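Galactose-1-phosphate uridylyltransferase (Bacillus cereus, PDB 4QVU) is of unknown function but binds zinc, has a HIT-like fold and may act as a UDP-glucose:hexose-1-phosphate uridylyltransferase. Local coordinates at residues A[86-94]-A[208-216]; A[197-207]-A[217-225]. All blocks are in the same frame, centred on the assembly; numbering follows the deposited sequence.

Contact 1 (A[86-94]-A[208-216]); sequences IRFSIKHWL and FYYLNEKII
Trp93 reaches from the helix to the hairpin and lays one face of its six-membered ring against Phe208. The CB of Phe208 sits over that face, 4.0 Å from the ring centroid, a CH-pi contact. The Phe208 ring then turns its edge toward the same face. The two ring planes stand at 60°, an edge-to-face pair with centroids 6.0 Å apart. The opposite face of the indole is covered from its own helix by CD2 of Leu94. The rim meets backbone: CH2 of Trp93 is 3.6 Å from C of Tyr209, near the ring plane. With CG of Trp93 anti to the backbone N (chi1 160°), the benzo end of the indole reaches the strand, while NE1 bonds to the carbonyl of Val105. Segment 86-94 belongs to helix 79-97, which packs on the large antiparallel sheet of this HIT-like fold. The 86-94 part of the helix crosses strand 208-211 at -51°. The partner is the end of a beta hairpin closed by a type I' turn from Leu211 to Lys214. Ile90 meets Phe208 at about a right angle, and its CD1 lies 3.5 Å from CD2 of the phenylalanine. Ile86 CD1 touches CZ of the same ring at 4.1 Å. Leu94 and Ile215 approach tip to tip, with their CD1 atoms 3.9 Å apart. The CG2 branch of Ile215 instead faces Ile90 CD1 and Trp93 CZ3. Leu107 of strand 104-111 also packs on Ile90, Trp93 and Phe208, and Ile186 of helix 179-195 packs on Phe208.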
loop_
_atom_site.group_PDB
_atom_site.type_symbol
_atom_site.label_atom_id
_atom_site.label_comp_id
_atom_site.label_asym_id
_atom_site.label_seq_id
_atom_site.Cartn_x
_atom_site.Cartn_y
_atom_site.Cartn_z
ATOM N N ILE A 86 -14.489 -0.059 -30.832
ATOM C CA ILE A 86 -14.898 0.229 -29.459
ATOM C C ILE A 86 -16.439 0.171 -29.376
ATOM O O ILE A 86 -16.950 -0.413 -28.426
ATOM C CB ILE A 86 -14.298 1.575 -28.951
ATOM C CG1 ILE A 86 -12.748 1.461 -28.793
ATOM C CG2 ILE A 86 -14.951 2.096 -27.647
ATOM C CD1 ILE A 86 -12.184 0.358 -27.811
ATOM N N ARG A 87 -17.166 0.672 -30.392
ATOM C CA ARG A 87 -18.630 0.604 -30.401
ATOM C C ARG A 87 -19.119 -0.855 -30.408
ATOM O O ARG A 87 -19.982 -1.191 -29.603
ATOM C CB ARG A 87 -19.219 1.375 -31.580
ATOM C CG ARG A 87 -19.372 2.847 -31.258
ATOM C CD ARG A 87 -19.898 3.655 -32.418
ATOM N NE ARG A 87 -20.247 5.006 -31.985
ATOM C CZ ARG A 87 -20.736 5.949 -32.778
ATOM N NH1 ARG A 87 -20.927 5.709 -34.070
ATOM N NH2 ARG A 87 -21.030 7.147 -32.290
ATOM N N PHE A 88 -18.538 -1.723 -31.250
ATOM C CA PHE A 88 -18.888 -3.145 -31.324
ATOM C C PHE A 88 -18.619 -3.851 -29.975
ATOM O O PHE A 88 -19.517 -4.507 -29.446
ATOM C CB PHE A 88 -18.085 -3.820 -32.453
ATOM C CG PHE A 88 -18.416 -5.263 -32.761
ATOM C CD1 PHE A 88 -19.379 -5.585 -33.714
ATOM C CD2 PHE A 88 -17.727 -6.300 -32.141
ATOM C CE1 PHE A 88 -19.658 -6.919 -34.027
ATOM C CE2 PHE A 88 -18.003 -7.634 -32.457
ATOM C CZ PHE A 88 -18.968 -7.935 -33.394
ATOM N N SER A 89 -17.396 -3.680 -29.419
ATOM C CA SER A 89 -16.923 -4.285 -28.167
ATOM C C SER A 89 -17.803 -3.927 -26.971
ATOM O O SER A 89 -18.265 -4.843 -26.297
ATOM C CB SER A 89 -15.489 -3.859 -27.872
ATOM O OG SER A 89 -14.618 -4.317 -28.893
ATOM N N ILE A 90 -18.016 -2.614 -26.707
ATOM C CA ILE A 90 -18.836 -2.094 -25.609
ATOM C C ILE A 90 -20.286 -2.605 -25.740
ATOM O O ILE A 90 -20.840 -3.062 -24.741
ATOM C CB ILE A 90 -18.787 -0.531 -25.569
ATOM C CG1 ILE A 90 -17.364 0.029 -25.292
ATOM C CG2 ILE A 90 -19.848 0.090 -24.625
ATOM C CD1 ILE A 90 -16.871 -0.081 -23.961
ATOM N N LYS A 91 -20.891 -2.526 -26.960
ATOM C CA LYS A 91 -22.273 -2.960 -27.239
ATOM C C LYS A 91 -22.481 -4.433 -26.862
ATOM O O LYS A 91 -23.435 -4.739 -26.154
ATOM C CB LYS A 91 -22.646 -2.744 -28.729
ATOM C CG LYS A 91 -24.094 -3.132 -29.085
ATOM C CD LYS A 91 -24.529 -2.850 -30.538
ATOM C CE LYS A 91 -24.211 -3.922 -31.561
ATOM N NZ LYS A 91 -22.787 -3.914 -31.990
ATOM N N HIS A 92 -21.587 -5.328 -27.307
ATOM C CA HIS A 92 -21.732 -6.756 -27.043
ATOM C C HIS A 92 -21.406 -7.096 -25.589
ATOM O O HIS A 92 -22.012 -8.022 -25.055
ATOM C CB HIS A 92 -20.880 -7.580 -28.006
ATOM C CG HIS A 92 -21.417 -7.494 -29.404
ATOM N ND1 HIS A 92 -22.645 -8.049 -29.739
ATOM C CD2 HIS A 92 -20.916 -6.863 -30.491
ATOM C CE1 HIS A 92 -22.837 -7.751 -31.011
ATOM N NE2 HIS A 92 -21.819 -7.051 -31.509
ATOM N N TRP A 93 -20.515 -6.326 -24.940
ATOM C CA TRP A 93 -20.167 -6.493 -23.532
ATOM C C TRP A 93 -21.371 -6.157 -22.642
ATOM O O TRP A 93 -21.730 -6.945 -21.762
ATOM C CB TRP A 93 -18.959 -5.597 -23.185
ATOM C CG TRP A 93 -18.744 -5.273 -21.728
ATOM C CD1 TRP A 93 -18.592 -6.159 -20.700
ATOM C CD2 TRP A 93 -18.437 -3.977 -21.184
ATOM N NE1 TRP A 93 -18.332 -5.485 -19.528
ATOM C CE2 TRP A 93 -18.190 -4.151 -19.802
ATOM C CE3 TRP A 93 -18.361 -2.678 -21.729
ATOM C CZ2 TRP A 93 -17.887 -3.076 -18.954
ATOM C CZ3 TRP A 93 -18.061 -1.617 -20.887
ATOM C CH2 TRP A 93 -17.823 -1.821 -19.518
ATOM N N LEU A 94 -21.993 -5.000 -22.884
ATOM C CA LEU A 94 -23.086 -4.512 -22.067
ATOM C C LEU A 94 -24.361 -5.319 -22.302
ATOM O O LEU A 94 -25.074 -5.567 -21.332
ATOM C CB LEU A 94 -23.334 -3.007 -22.306
ATOM C CG LEU A 94 -22.192 -2.065 -21.859
ATOM C CD1 LEU A 94 -22.521 -0.647 -22.132
ATOM C CD2 LEU A 94 -21.857 -2.222 -20.381
ATOM N N PHE A 208 -12.112 -2.822 -18.985
ATOM C CA PHE A 208 -13.327 -2.031 -19.007
ATOM C C PHE A 208 -14.156 -2.343 -17.788
ATOM O O PHE A 208 -14.160 -3.476 -17.302
ATOM C CB PHE A 208 -14.122 -2.269 -20.291
ATOM C CG PHE A 208 -13.495 -1.658 -21.522
ATOM C CD1 PHE A 208 -12.489 -2.327 -22.220
ATOM C CD2 PHE A 208 -13.939 -0.432 -22.010
ATOM C CE1 PHE A 208 -11.924 -1.768 -23.372
ATOM C CE2 PHE A 208 -13.373 0.126 -23.168
ATOM C CZ PHE A 208 -12.374 -0.551 -23.844
ATOM N N TYR A 209 -14.830 -1.304 -17.272
ATOM C CA TYR A 209 -15.692 -1.368 -16.088
ATOM C C TYR A 209 -16.957 -0.543 -16.294
ATOM O O TYR A 209 -16.910 0.523 -16.921
ATOM C CB TYR A 209 -14.953 -0.849 -14.822
ATOM C CG TYR A 209 -13.516 -1.313 -14.660
ATOM C CD1 TYR A 209 -12.481 -0.704 -15.365
ATOM C CD2 TYR A 209 -13.179 -2.294 -13.727
ATOM C CE1 TYR A 209 -11.162 -1.124 -15.225
ATOM C CE2 TYR A 209 -11.854 -2.691 -13.542
ATOM C CZ TYR A 209 -10.853 -2.118 -14.311
ATOM O OH TYR A 209 -9.543 -2.490 -14.150
ATOM N N TYR A 210 -18.083 -1.048 -15.772
ATOM C CA TYR A 210 -19.351 -0.336 -15.731
ATOM C C TYR A 210 -19.626 -0.143 -14.249
ATOM O O TYR A 210 -20.048 -1.079 -13.566
ATOM C CB TYR A 210 -20.491 -1.034 -16.512
ATOM C CG TYR A 210 -21.772 -0.224 -16.496
ATOM C CD1 TYR A 210 -21.969 0.826 -17.391
ATOM C CD2 TYR A 210 -22.759 -0.460 -15.540
ATOM C CE1 TYR A 210 -23.125 1.603 -17.351
ATOM C CE2 TYR A 210 -23.913 0.318 -15.483
ATOM C CZ TYR A 210 -24.092 1.347 -16.393
ATOM O OH TYR A 210 -25.224 2.118 -16.342
ATOM N N LEU A 211 -19.232 1.037 -13.733
ATOM C CA LEU A 211 -19.283 1.401 -12.317
ATOM C C LEU A 211 -19.946 2.755 -12.131
ATOM O O LEU A 211 -19.639 3.676 -12.882
ATOM C CB LEU A 211 -17.831 1.433 -11.776
ATOM C CG LEU A 211 -17.614 1.781 -10.288
ATOM C CD1 LEU A 211 -18.144 0.681 -9.360
ATOM C CD2 LEU A 211 -16.150 1.996 -9.992
ATOM N N ASN A 212 -20.846 2.880 -11.128
ATOM C CA ASN A 212 -21.574 4.115 -10.768
ATOM C C ASN A 212 -22.160 4.817 -12.029
ATOM O O ASN A 212 -22.062 6.042 -12.170
ATOM C CB ASN A 212 -20.660 5.088 -9.987
ATOM C CG ASN A 212 -20.036 4.543 -8.716
ATOM O OD1 ASN A 212 -18.879 4.836 -8.394
ATOM N ND2 ASN A 212 -20.779 3.757 -7.952
ATOM N N GLU A 213 -22.741 4.006 -12.945
ATOM C CA GLU A 213 -23.377 4.403 -14.212
ATOM C C GLU A 213 -22.373 5.140 -15.145
ATOM O O GLU A 213 -22.777 5.990 -15.945
ATOM C CB GLU A 213 -24.625 5.264 -13.955
ATOM C CG GLU A 213 -25.752 4.507 -13.268
ATOM C CD GLU A 213 -26.967 5.346 -12.921
ATOM O OE1 GLU A 213 -27.595 5.915 -13.845
ATOM O OE2 GLU A 213 -27.320 5.395 -11.721
ATOM N N LYS A 214 -21.074 4.759 -15.066
ATOM C CA LYS A 214 -19.976 5.287 -15.894
ATOM C C LYS A 214 -19.262 4.163 -16.631
ATOM O O LYS A 214 -19.162 3.059 -16.093
ATOM C CB LYS A 214 -18.934 6.056 -15.053
ATOM C CG LYS A 214 -19.430 7.227 -14.239
ATOM C CD LYS A 214 -18.365 7.561 -13.209
ATOM C CE LYS A 214 -18.836 8.515 -12.153
ATOM N NZ LYS A 214 -17.825 8.655 -11.081
ATOM N N ILE A 215 -18.723 4.449 -17.828
ATOM C CA ILE A 215 -17.927 3.482 -18.580
ATOM C C ILE A 215 -16.490 3.929 -18.436
ATOM O O ILE A 215 -16.146 5.056 -18.806
ATOM C CB ILE A 215 -18.364 3.271 -20.055
ATOM C CG1 ILE A 215 -19.790 2.659 -20.103
ATOM C CG2 ILE A 215 -17.333 2.372 -20.796
ATOM C CD1 ILE A 215 -20.435 2.554 -21.482
ATOM N N ILE A 216 -15.674 3.058 -17.831
ATOM C CA ILE A 216 -14.267 3.300 -17.539
ATOM C C ILE A 216 -13.391 2.328 -18.293
ATOM O O ILE A 216 -13.648 1.118 -18.289
ATOM C CB ILE A 216 -13.979 3.197 -16.012
ATOM C CG1 ILE A 216 -14.932 4.100 -15.185
ATOM C CG2 ILE A 216 -12.490 3.482 -15.710
ATOM C CD1 ILE A 216 -14.945 3.861 -13.669
#

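Contact 2 (A[197-207]-A[217-225]); sequences FHKGCSSYNLF and CKVVPRFVV
Asn205 pairs with Val220 and Phe207 with Lys218 through backbone hydrogen bonds in both directions. These are the hydrogen-bonded pairs of an antiparallel hairpin. Leu206 with Val219 and Tyr204 with Pro221 are the non-hydrogen-bonded pairs. Proline has no N-H to give, and its place in such a pair does not require one. Beyond it, Arg222 N bonds to Ser203 O at 2.9 Å.

One side-chain hydrogen bond joins the strands. Arg222 NH1 donates to Asn205 OD1 at 2.7 Å, in the plane of the amide carbonyl but somewhat bent, with 143° at the hydrogen. The arginine chain is bent at chi2 and chi3, which folds the chain back and brings the NH1 edge of the guanidinium to Asn205 OD1. The amide and guanidinium planes are 41° apart. Asn205 ND2 bonds to Lys109 O, so both ends of the amide are held. Arg222 NH2 bonds to Val225 O of the second subunit.

Apolar contacts fill both faces. Leu206 and Val219 lie side by side, with Leu206 CD2 3.8 Å from Val219 CG1. On the other face Val220 CG2 meets the edge of the Phe207 ring, 3.8 Å from CE2. At the loop end, Phe197 crosses Pro221 at about a right angle, with Phe197 CE2 3.6 Å from Pro221 CB. The edge of the Phe197 ring also receives Phe223 CE1. His198 CE1 lies over one face of Phe223, and Cys201 SG is 3.7 Å from Phe223 CD1, a sulfur-aromatic contact.

Helix 179-195 packs on the face with Tyr204 and Val219. In the sheet, strand 203-211 is flanked by strand 104-111, and strand 214-222 by strand 169-173.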
loop_
_atom_site.group_PDB
_atom_site.type_symbol
_atom_site.label_atom_id
_atom_site.label_comp_id
_atom_site.label_asym_id
_atom_site.label_seq_id
_atom_site.Cartn_x
_atom_site.Cartn_y
_atom_site.Cartn_z
ATOM N N PHE A 197 6.332 6.369 -23.191
ATOM C CA PHE A 197 6.416 5.817 -21.836
ATOM C C PHE A 197 7.549 4.791 -21.777
ATOM O O PHE A 197 7.535 3.834 -22.556
ATOM C CB PHE A 197 5.072 5.189 -21.426
ATOM C CG PHE A 197 4.980 4.730 -19.987
ATOM C CD1 PHE A 197 4.730 5.638 -18.963
ATOM C CD2 PHE A 197 5.081 3.380 -19.661
ATOM C CE1 PHE A 197 4.615 5.207 -17.634
ATOM C CE2 PHE A 197 4.967 2.950 -18.332
ATOM C CZ PHE A 197 4.729 3.863 -17.329
ATOM N N HIS A 198 8.582 5.052 -20.928
ATOM C CA HIS A 198 9.784 4.206 -20.732
ATOM C C HIS A 198 10.554 4.011 -22.066
ATOM O O HIS A 198 11.214 2.982 -22.256
ATOM C CB HIS A 198 9.399 2.831 -20.127
ATOM C CG HIS A 198 9.106 2.845 -18.661
ATOM N ND1 HIS A 198 9.740 1.964 -17.791
ATOM C CD2 HIS A 198 8.282 3.651 -17.944
ATOM C CE1 HIS A 198 9.268 2.248 -16.584
ATOM N NE2 HIS A 198 8.382 3.252 -16.624
ATOM N N LYS A 199 10.454 5.012 -22.977
ATOM C CA LYS A 199 11.038 5.074 -24.324
ATOM C C LYS A 199 10.518 3.895 -25.205
ATOM O O LYS A 199 11.239 3.403 -26.077
ATOM C CB LYS A 199 12.581 5.087 -24.261
ATOM N N GLY A 200 9.259 3.500 -24.989
ATOM C CA GLY A 200 8.613 2.395 -25.697
ATOM C C GLY A 200 8.376 1.241 -24.750
ATOM O O GLY A 200 9.329 0.733 -24.152
ATOM N N CYS A 201 7.113 0.817 -24.599
ATOM C CA CYS A 201 6.769 -0.202 -23.615
ATOM C C CYS A 201 6.356 -1.567 -24.257
ATOM O O CYS A 201 6.450 -2.589 -23.562
ATOM C CB CYS A 201 5.671 0.323 -22.704
ATOM S SG CYS A 201 5.358 -0.704 -21.255
ATOM N N SER A 202 5.917 -1.596 -25.530
ATOM C CA SER A 202 5.551 -2.788 -26.337
ATOM C C SER A 202 4.346 -3.610 -25.786
ATOM O O SER A 202 3.687 -4.276 -26.592
ATOM C CB SER A 202 6.732 -3.747 -26.501
ATOM O OG SER A 202 6.968 -4.552 -25.355
ATOM N N SER A 203 4.091 -3.612 -24.456
ATOM C CA SER A 203 2.992 -4.373 -23.841
ATOM C C SER A 203 2.065 -3.501 -22.995
ATOM O O SER A 203 2.526 -2.620 -22.256
ATOM C CB SER A 203 3.517 -5.503 -22.959
ATOM O OG SER A 203 4.275 -6.451 -23.686
ATOM N N TYR A 204 0.755 -3.804 -23.054
ATOM C CA TYR A 204 -0.263 -3.122 -22.264
ATOM C C TYR A 204 -1.507 -3.979 -22.141
ATOM O O TYR A 204 -1.681 -4.967 -22.860
ATOM C CB TYR A 204 -0.636 -1.739 -22.866
ATOM C CG TYR A 204 -1.346 -1.796 -24.206
ATOM C CD1 TYR A 204 -2.733 -1.856 -24.280
ATOM C CD2 TYR A 204 -0.631 -1.754 -25.401
ATOM C CE1 TYR A 204 -3.392 -1.910 -25.505
ATOM C CE2 TYR A 204 -1.278 -1.790 -26.633
ATOM C CZ TYR A 204 -2.662 -1.868 -26.682
ATOM O OH TYR A 204 -3.319 -1.907 -27.892
ATOM N N ASN A 205 -2.409 -3.538 -21.269
ATOM C CA ASN A 205 -3.722 -4.119 -21.066
ATOM C C ASN A 205 -4.786 -3.058 -21.083
ATOM O O ASN A 205 -4.550 -1.937 -20.613
ATOM C CB ASN A 205 -3.803 -4.856 -19.730
ATOM C CG ASN A 205 -3.101 -6.173 -19.606
ATOM O OD1 ASN A 205 -2.262 -6.341 -18.741
ATOM N ND2 ASN A 205 -3.528 -7.177 -20.336
ATOM N N LEU A 206 -5.975 -3.420 -21.576
ATOM C CA LEU A 206 -7.173 -2.598 -21.464
ATOM C C LEU A 206 -8.114 -3.310 -20.567
ATOM O O LEU A 206 -8.275 -4.516 -20.726
ATOM C CB LEU A 206 -7.872 -2.257 -22.798
ATOM C CG LEU A 206 -7.113 -1.574 -23.926
ATOM C CD1 LEU A 206 -8.070 -1.279 -25.053
ATOM C CD2 LEU A 206 -6.444 -0.276 -23.474
ATOM N N PHE A 207 -8.710 -2.605 -19.609
ATOM C CA PHE A 207 -9.737 -3.171 -18.734
ATOM C C PHE A 207 -10.927 -2.262 -18.742
ATOM O O PHE A 207 -10.770 -1.055 -18.555
ATOM C CB PHE A 207 -9.250 -3.410 -17.301
ATOM C CG PHE A 207 -8.043 -4.298 -17.198
ATOM C CD1 PHE A 207 -8.151 -5.670 -17.397
ATOM C CD2 PHE A 207 -6.797 -3.768 -16.895
ATOM C CE1 PHE A 207 -7.034 -6.489 -17.323
ATOM C CE2 PHE A 207 -5.683 -4.590 -16.805
ATOM C CZ PHE A 207 -5.808 -5.945 -17.021
ATOM N N CYS A 217 -12.320 2.857 -18.893
ATOM C CA CYS A 217 -11.296 2.039 -19.494
ATOM C C CYS A 217 -9.986 2.311 -18.791
ATOM O O CYS A 217 -9.464 3.428 -18.855
ATOM C CB CYS A 217 -11.170 2.231 -20.999
ATOM S SG CYS A 217 -9.861 1.213 -21.730
ATOM N N LYS A 218 -9.456 1.290 -18.115
ATOM C CA LYS A 218 -8.164 1.399 -17.467
ATOM C C LYS A 218 -7.113 0.838 -18.427
ATOM O O LYS A 218 -7.204 -0.319 -18.836
ATOM C CB LYS A 218 -8.158 0.700 -16.107
ATOM C CG LYS A 218 -6.869 0.885 -15.322
ATOM C CD LYS A 218 -6.872 0.126 -14.008
ATOM C CE LYS A 218 -7.680 0.785 -12.918
ATOM N NZ LYS A 218 -6.990 1.974 -12.354
ATOM N N VAL A 219 -6.175 1.708 -18.850
ATOM C CA VAL A 219 -5.045 1.400 -19.738
ATOM C C VAL A 219 -3.848 1.176 -18.828
ATOM O O VAL A 219 -3.483 2.087 -18.079
ATOM C CB VAL A 219 -4.784 2.492 -20.823
ATOM C CG1 VAL A 219 -3.844 1.968 -21.898
ATOM C CG2 VAL A 219 -6.082 2.998 -21.456
ATOM N N VAL A 220 -3.278 -0.041 -18.841
ATOM C CA VAL A 220 -2.188 -0.412 -17.938
ATOM C C VAL A 220 -0.931 -0.846 -18.722
ATOM O O VAL A 220 -0.944 -1.931 -19.311
ATOM C CB VAL A 220 -2.639 -1.554 -16.960
ATOM C CG1 VAL A 220 -1.570 -1.857 -15.911
ATOM C CG2 VAL A 220 -3.974 -1.236 -16.283
ATOM N N PRO A 221 0.186 -0.065 -18.701
ATOM C CA PRO A 221 1.425 -0.551 -19.327
ATOM C C PRO A 221 1.951 -1.790 -18.599
ATOM O O PRO A 221 1.790 -1.927 -17.378
ATOM C CB PRO A 221 2.392 0.629 -19.188
ATOM C CG PRO A 221 1.551 1.798 -18.790
ATOM C CD PRO A 221 0.407 1.234 -18.035
ATOM N N ARG A 222 2.518 -2.723 -19.363
ATOM C CA ARG A 222 3.051 -3.963 -18.830
ATOM C C ARG A 222 4.492 -4.087 -19.294
ATOM O O ARG A 222 4.793 -3.957 -20.479
ATOM C CB ARG A 222 2.178 -5.157 -19.261
ATOM C CG ARG A 222 0.711 -5.128 -18.790
ATOM C CD ARG A 222 0.482 -5.311 -17.288
ATOM N NE ARG A 222 1.059 -6.564 -16.786
ATOM C CZ ARG A 222 0.413 -7.720 -16.689
ATOM N NH1 ARG A 222 -0.863 -7.805 -17.028
ATOM N NH2 ARG A 222 1.034 -8.796 -16.233
ATOM N N PHE A 223 5.391 -4.249 -18.343
ATOM C CA PHE A 223 6.842 -4.302 -18.581
ATOM C C PHE A 223 7.519 -5.096 -17.482
ATOM O O PHE A 223 6.993 -5.173 -16.367
ATOM C CB PHE A 223 7.436 -2.861 -18.654
ATOM C CG PHE A 223 7.020 -1.949 -17.521
ATOM C CD1 PHE A 223 5.827 -1.232 -17.581
ATOM C CD2 PHE A 223 7.806 -1.827 -16.377
ATOM C CE1 PHE A 223 5.412 -0.430 -16.507
ATOM C CE2 PHE A 223 7.401 -1.007 -15.312
ATOM C CZ PHE A 223 6.204 -0.317 -15.385
ATOM N N VAL A 224 8.676 -5.687 -17.785
ATOM C CA VAL A 224 9.436 -6.394 -16.756
ATOM C C VAL A 224 10.110 -5.295 -15.928
ATOM O O VAL A 224 10.850 -4.470 -16.474
ATOM C CB VAL A 224 10.417 -7.463 -17.325
ATOM C CG1 VAL A 224 11.265 -8.085 -16.219
ATOM C CG2 VAL A 224 9.657 -8.550 -18.087
ATOM N N VAL A 225 9.753 -5.211 -14.646
ATOM C CA VAL A 225 10.302 -4.187 -13.746
ATOM C C VAL A 225 11.811 -4.457 -13.555
ATOM O O VAL A 225 12.232 -5.622 -13.474
ATOM C CB VAL A 225 9.540 -4.126 -12.385
ATOM C CG1 VAL A 225 10.028 -2.969 -11.523
ATOM C CG2 VAL A 225 8.027 -4.020 -12.604
#

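In the fold
Contacts 1 and 2 share the hairpin of strands 203-211 and 214-222. Contact 1 uses its turn end and contact 2 its main length and open end. Their centres are 21 Å apart, on opposite sides of the chain's centre. They meet where Phe208 CZ is 3.7 Å from Cys217 SG and Tyr209 CE1 is 3.6 Å from Lys218 CB. Contact 1 lies nearer the zinc site of His153, Cys178 and Glu181: the side chain of Ile215 is about 11 Å from the zinc ion and about 8 Å from that of Cys178. Neither contact supplies a zinc ligand. Both touch the second subunit, whose Tyr232 meets the rings of Phe207 and Tyr209.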